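Local coordinates for B-agarase (Saccharophagus degradans, PDB 4BQ2), which hydrolyses agarose-derived chains as a family 50 exo-beta-agarase, with a calcium ion bound in its structure, at residues 232-244 and 402-414. Sequence-based numbering, arbitrary orientation.
Sequences ELAELDGKPMPSR and VTVDRMLNWGFTS
Val-402 meets two leucines: CG2 touches Leu-233 CD2 and CG1 touches Leu-236 CD1. Asp-405 sets OD1 3.6 Å from Gly-238 CA, while the same oxygen forms a salt bridge with Arg-428. Asp-405 O takes a bond from a water that also accepts from Gly-238 N. Arg-406 runs extended from CG to NE and grips Glu-232 side-on. Arg-406 NE reaches Glu-232 OE2 at 2.8 Å, almost straight at 173°. Arg-406 NH2 meets Glu-232 OE1 at 2.8 Å, on the oxygen's syn lone pair. The carboxylate and guanidinium planes are nearly coplanar, 25° apart. Asp-725 pairs with NH1 of this arginine. Leu-408 O reaches Met-241 N through a water. Asn-409 CB packs on Leu-236 CD2 at 3.8 Å, and its ND2 gives to a water shared with Asp-237 and Lys-239. Trp-410 NE1 joins Glu-232 OE2 through another water. At Gly-411, Met-241 SD lies 3.7 Å from CA. Arg-244 bends at chi2 (-53°) and holds Gly-411 O end-on, from NH1 at 3.1 Å and NH2 at 3.0 Å. Thr-413 CG2 lies over one face of the Arg-244 guanidinium. Gly-411 ends helix 394-410 in a Schellman motif, and the chain leaving helix 222-235 runs along helix 394-410 to this capped C-terminus.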
# COMPACT_ATOMS: atom_id res chain seq x y z
N GLU A 232 -12.82 22.85 -14.68
CA GLU A 232 -13.40 21.86 -13.80
C GLU A 232 -14.58 22.44 -13.00
O GLU A 232 -15.66 21.84 -12.94
CB GLU A 232 -12.32 21.28 -12.86
CG GLU A 232 -12.90 20.16 -12.03
CD GLU A 232 -11.98 19.59 -10.96
OE1 GLU A 232 -10.92 20.18 -10.65
OE2 GLU A 232 -12.36 18.53 -10.45
N LEU A 233 -14.39 23.61 -12.39
CA LEU A 233 -15.43 24.22 -11.57
C LEU A 233 -16.74 24.45 -12.36
O LEU A 233 -17.83 24.34 -11.80
CB LEU A 233 -14.96 25.52 -10.94
CG LEU A 233 -13.78 25.50 -9.95
CD1 LEU A 233 -13.62 26.87 -9.31
CD2 LEU A 233 -13.92 24.43 -8.88
N ALA A 234 -16.63 24.71 -13.66
CA ALA A 234 -17.81 24.89 -14.50
C ALA A 234 -18.59 23.58 -14.66
O ALA A 234 -19.79 23.61 -14.88
CB ALA A 234 -17.45 25.49 -15.86
N GLU A 235 -17.92 22.44 -14.49
CA GLU A 235 -18.58 21.13 -14.63
C GLU A 235 -19.12 20.57 -13.32
O GLU A 235 -20.02 19.74 -13.32
CB GLU A 235 -17.67 20.14 -15.35
CG GLU A 235 -17.41 20.56 -16.79
CD GLU A 235 -16.03 20.17 -17.31
OE1 GLU A 235 -15.49 19.13 -16.85
OE2 GLU A 235 -15.48 20.89 -18.18
N LEU A 236 -18.58 21.02 -12.20
CA LEU A 236 -19.03 20.56 -10.90
C LEU A 236 -20.22 21.37 -10.38
O LEU A 236 -20.10 22.58 -10.10
CB LEU A 236 -17.87 20.61 -9.89
CG LEU A 236 -16.68 19.72 -10.28
CD1 LEU A 236 -15.54 19.96 -9.30
CD2 LEU A 236 -17.03 18.24 -10.36
N ASP A 237 -21.35 20.70 -10.25
CA ASP A 237 -22.60 21.38 -9.88
C ASP A 237 -23.19 20.78 -8.61
O ASP A 237 -24.29 21.14 -8.21
CB ASP A 237 -23.62 21.26 -11.01
CG ASP A 237 -23.83 19.82 -11.46
OD1 ASP A 237 -23.52 18.87 -10.71
OD2 ASP A 237 -24.32 19.62 -12.57
N GLY A 238 -22.46 19.86 -7.99
CA GLY A 238 -22.96 19.23 -6.76
C GLY A 238 -24.03 18.16 -6.95
O GLY A 238 -24.55 17.63 -5.98
N LYS A 239 -24.36 17.81 -8.19
CA LYS A 239 -25.45 16.86 -8.42
C LYS A 239 -25.00 15.37 -8.40
O LYS A 239 -24.11 14.98 -9.16
CB LYS A 239 -26.21 17.20 -9.74
CG LYS A 239 -27.06 18.47 -9.68
CD LYS A 239 -27.70 18.80 -11.03
CE LYS A 239 -27.77 20.33 -11.27
NZ LYS A 239 -28.41 20.74 -12.57
N PRO A 240 -25.62 14.54 -7.54
CA PRO A 240 -25.35 13.09 -7.45
C PRO A 240 -25.82 12.40 -8.73
O PRO A 240 -26.70 12.92 -9.39
CB PRO A 240 -26.27 12.64 -6.29
CG PRO A 240 -26.64 13.89 -5.55
CD PRO A 240 -26.69 14.95 -6.61
N MET A 241 -25.25 11.24 -9.06
CA MET A 241 -25.73 10.42 -10.18
C MET A 241 -27.21 10.12 -10.02
O MET A 241 -27.72 10.18 -8.89
CB MET A 241 -24.95 9.11 -10.25
CG MET A 241 -23.58 9.28 -10.88
SD MET A 241 -22.78 7.70 -11.29
CE MET A 241 -21.45 8.32 -12.33
N PRO A 242 -27.91 9.81 -11.14
CA PRO A 242 -29.35 9.58 -11.00
C PRO A 242 -29.66 8.35 -10.17
O PRO A 242 -28.87 7.39 -10.11
CB PRO A 242 -29.85 9.39 -12.45
CG PRO A 242 -28.64 9.21 -13.30
CD PRO A 242 -27.49 9.85 -12.57
N SER A 243 -30.81 8.40 -9.51
CA SER A 243 -31.31 7.21 -8.82
C SER A 243 -30.53 6.85 -7.55
O SER A 243 -30.64 5.73 -7.06
CB SER A 243 -31.38 6.01 -9.75
OG SER A 243 -32.04 4.93 -9.10
N ARG A 244 -29.74 7.79 -7.04
CA ARG A 244 -29.12 7.64 -5.73
C ARG A 244 -30.12 8.13 -4.68
O ARG A 244 -30.83 9.14 -4.90
CB ARG A 244 -27.81 8.45 -5.66
CG ARG A 244 -26.66 7.95 -6.56
CD ARG A 244 -26.36 6.47 -6.36
NE ARG A 244 -25.38 5.89 -7.31
CZ ARG A 244 -24.10 6.20 -7.28
NH1 ARG A 244 -23.68 7.09 -6.40
NH2 ARG A 244 -23.23 5.66 -8.13
N VAL A 402 -15.19 21.41 -3.09
CA VAL A 402 -14.89 20.85 -4.40
C VAL A 402 -14.67 19.32 -4.30
O VAL A 402 -15.07 18.59 -5.19
CB VAL A 402 -13.61 21.53 -4.99
CG1 VAL A 402 -13.09 20.79 -6.20
CG2 VAL A 402 -13.91 22.99 -5.35
N THR A 403 -14.01 18.85 -3.25
CA THR A 403 -13.79 17.40 -3.08
C THR A 403 -15.13 16.64 -3.01
O THR A 403 -15.33 15.65 -3.70
CB THR A 403 -12.93 17.14 -1.82
OG1 THR A 403 -11.60 17.61 -2.10
CG2 THR A 403 -12.90 15.64 -1.44
N VAL A 404 -16.04 17.10 -2.16
CA VAL A 404 -17.38 16.47 -2.09
C VAL A 404 -18.09 16.58 -3.47
O VAL A 404 -18.64 15.59 -3.98
CB VAL A 404 -18.26 17.08 -0.95
CG1 VAL A 404 -19.66 16.53 -0.98
CG2 VAL A 404 -17.66 16.79 0.41
N ASP A 405 -18.02 17.75 -4.10
CA ASP A 405 -18.65 17.93 -5.43
C ASP A 405 -18.05 16.96 -6.45
O ASP A 405 -18.78 16.41 -7.27
CB ASP A 405 -18.49 19.37 -5.94
CG ASP A 405 -19.44 20.36 -5.23
OD1 ASP A 405 -20.34 19.94 -4.42
OD2 ASP A 405 -19.28 21.57 -5.48
N ARG A 406 -16.72 16.77 -6.41
CA ARG A 406 -16.07 15.80 -7.31
C ARG A 406 -16.60 14.40 -7.01
O ARG A 406 -16.99 13.70 -7.91
CB ARG A 406 -14.56 15.76 -7.07
CG ARG A 406 -13.82 16.97 -7.63
CD ARG A 406 -12.44 17.08 -7.03
NE ARG A 406 -11.55 17.89 -7.88
CZ ARG A 406 -10.33 18.29 -7.53
NH1 ARG A 406 -9.79 17.94 -6.35
NH2 ARG A 406 -9.66 19.04 -8.39
N MET A 407 -16.55 13.99 -5.75
CA MET A 407 -16.96 12.60 -5.40
C MET A 407 -18.35 12.29 -5.93
O MET A 407 -18.58 11.25 -6.55
CB MET A 407 -16.89 12.37 -3.89
CG MET A 407 -15.48 12.49 -3.32
SD MET A 407 -14.23 11.55 -4.22
CE MET A 407 -12.81 12.66 -4.12
N LEU A 408 -19.28 13.22 -5.68
CA LEU A 408 -20.66 13.11 -6.20
C LEU A 408 -20.74 13.10 -7.73
O LEU A 408 -21.48 12.29 -8.32
CB LEU A 408 -21.56 14.20 -5.60
CG LEU A 408 -21.74 14.13 -4.09
CD1 LEU A 408 -22.51 15.35 -3.63
CD2 LEU A 408 -22.46 12.83 -3.71
N ASN A 409 -20.00 13.98 -8.39
CA ASN A 409 -19.97 13.94 -9.85
C ASN A 409 -19.40 12.63 -10.38
O ASN A 409 -19.88 12.06 -11.37
CB ASN A 409 -19.19 15.15 -10.44
CG ASN A 409 -19.17 15.14 -11.97
OD1 ASN A 409 -18.22 14.64 -12.59
ND2 ASN A 409 -20.24 15.63 -12.59
N TRP A 410 -18.37 12.13 -9.69
CA TRP A 410 -17.63 10.96 -10.16
C TRP A 410 -18.36 9.69 -9.78
O TRP A 410 -17.96 8.59 -10.19
CB TRP A 410 -16.23 10.95 -9.52
CG TRP A 410 -15.37 12.13 -9.90
CD1 TRP A 410 -15.60 13.07 -10.88
CD2 TRP A 410 -14.12 12.45 -9.31
NE1 TRP A 410 -14.56 13.97 -10.92
CE2 TRP A 410 -13.63 13.61 -9.96
CE3 TRP A 410 -13.36 11.87 -8.28
CZ2 TRP A 410 -12.43 14.21 -9.60
CZ3 TRP A 410 -12.15 12.47 -7.92
CH2 TRP A 410 -11.68 13.61 -8.61
N GLY A 411 -19.43 9.84 -8.99
CA GLY A 411 -20.36 8.75 -8.69
C GLY A 411 -20.00 7.91 -7.47
O GLY A 411 -20.65 6.88 -7.20
N PHE A 412 -19.01 8.35 -6.72
CA PHE A 412 -18.59 7.59 -5.55
C PHE A 412 -19.63 7.69 -4.47
O PHE A 412 -20.24 8.75 -4.29
CB PHE A 412 -17.28 8.11 -5.02
CG PHE A 412 -16.10 7.69 -5.84
CD1 PHE A 412 -15.80 6.35 -6.00
CD2 PHE A 412 -15.27 8.65 -6.45
CE1 PHE A 412 -14.69 5.93 -6.74
CE2 PHE A 412 -14.17 8.24 -7.19
CZ PHE A 412 -13.89 6.88 -7.35
N THR A 413 -19.84 6.59 -3.75
CA THR A 413 -20.91 6.58 -2.79
C THR A 413 -20.38 6.95 -1.38
O THR A 413 -21.18 7.09 -0.44
CB THR A 413 -21.61 5.22 -2.74
OG1 THR A 413 -20.66 4.22 -2.41
CG2 THR A 413 -22.29 4.87 -4.08
N SER A 414 -19.07 7.14 -1.24
CA SER A 414 -18.49 7.48 0.06
C SER A 414 -17.17 8.21 -0.07
O SER A 414 -16.55 8.18 -1.13
CB SER A 414 -18.20 6.19 0.86
OG SER A 414 -17.24 5.38 0.22
O HOH W 1 -13.76 16.68 -11.92
O HOH W 2 -22.14 16.53 -10.37
O HOH W 3 -20.64 17.94 -8.64
O HOH W 4 -23.11 10.49 -7.39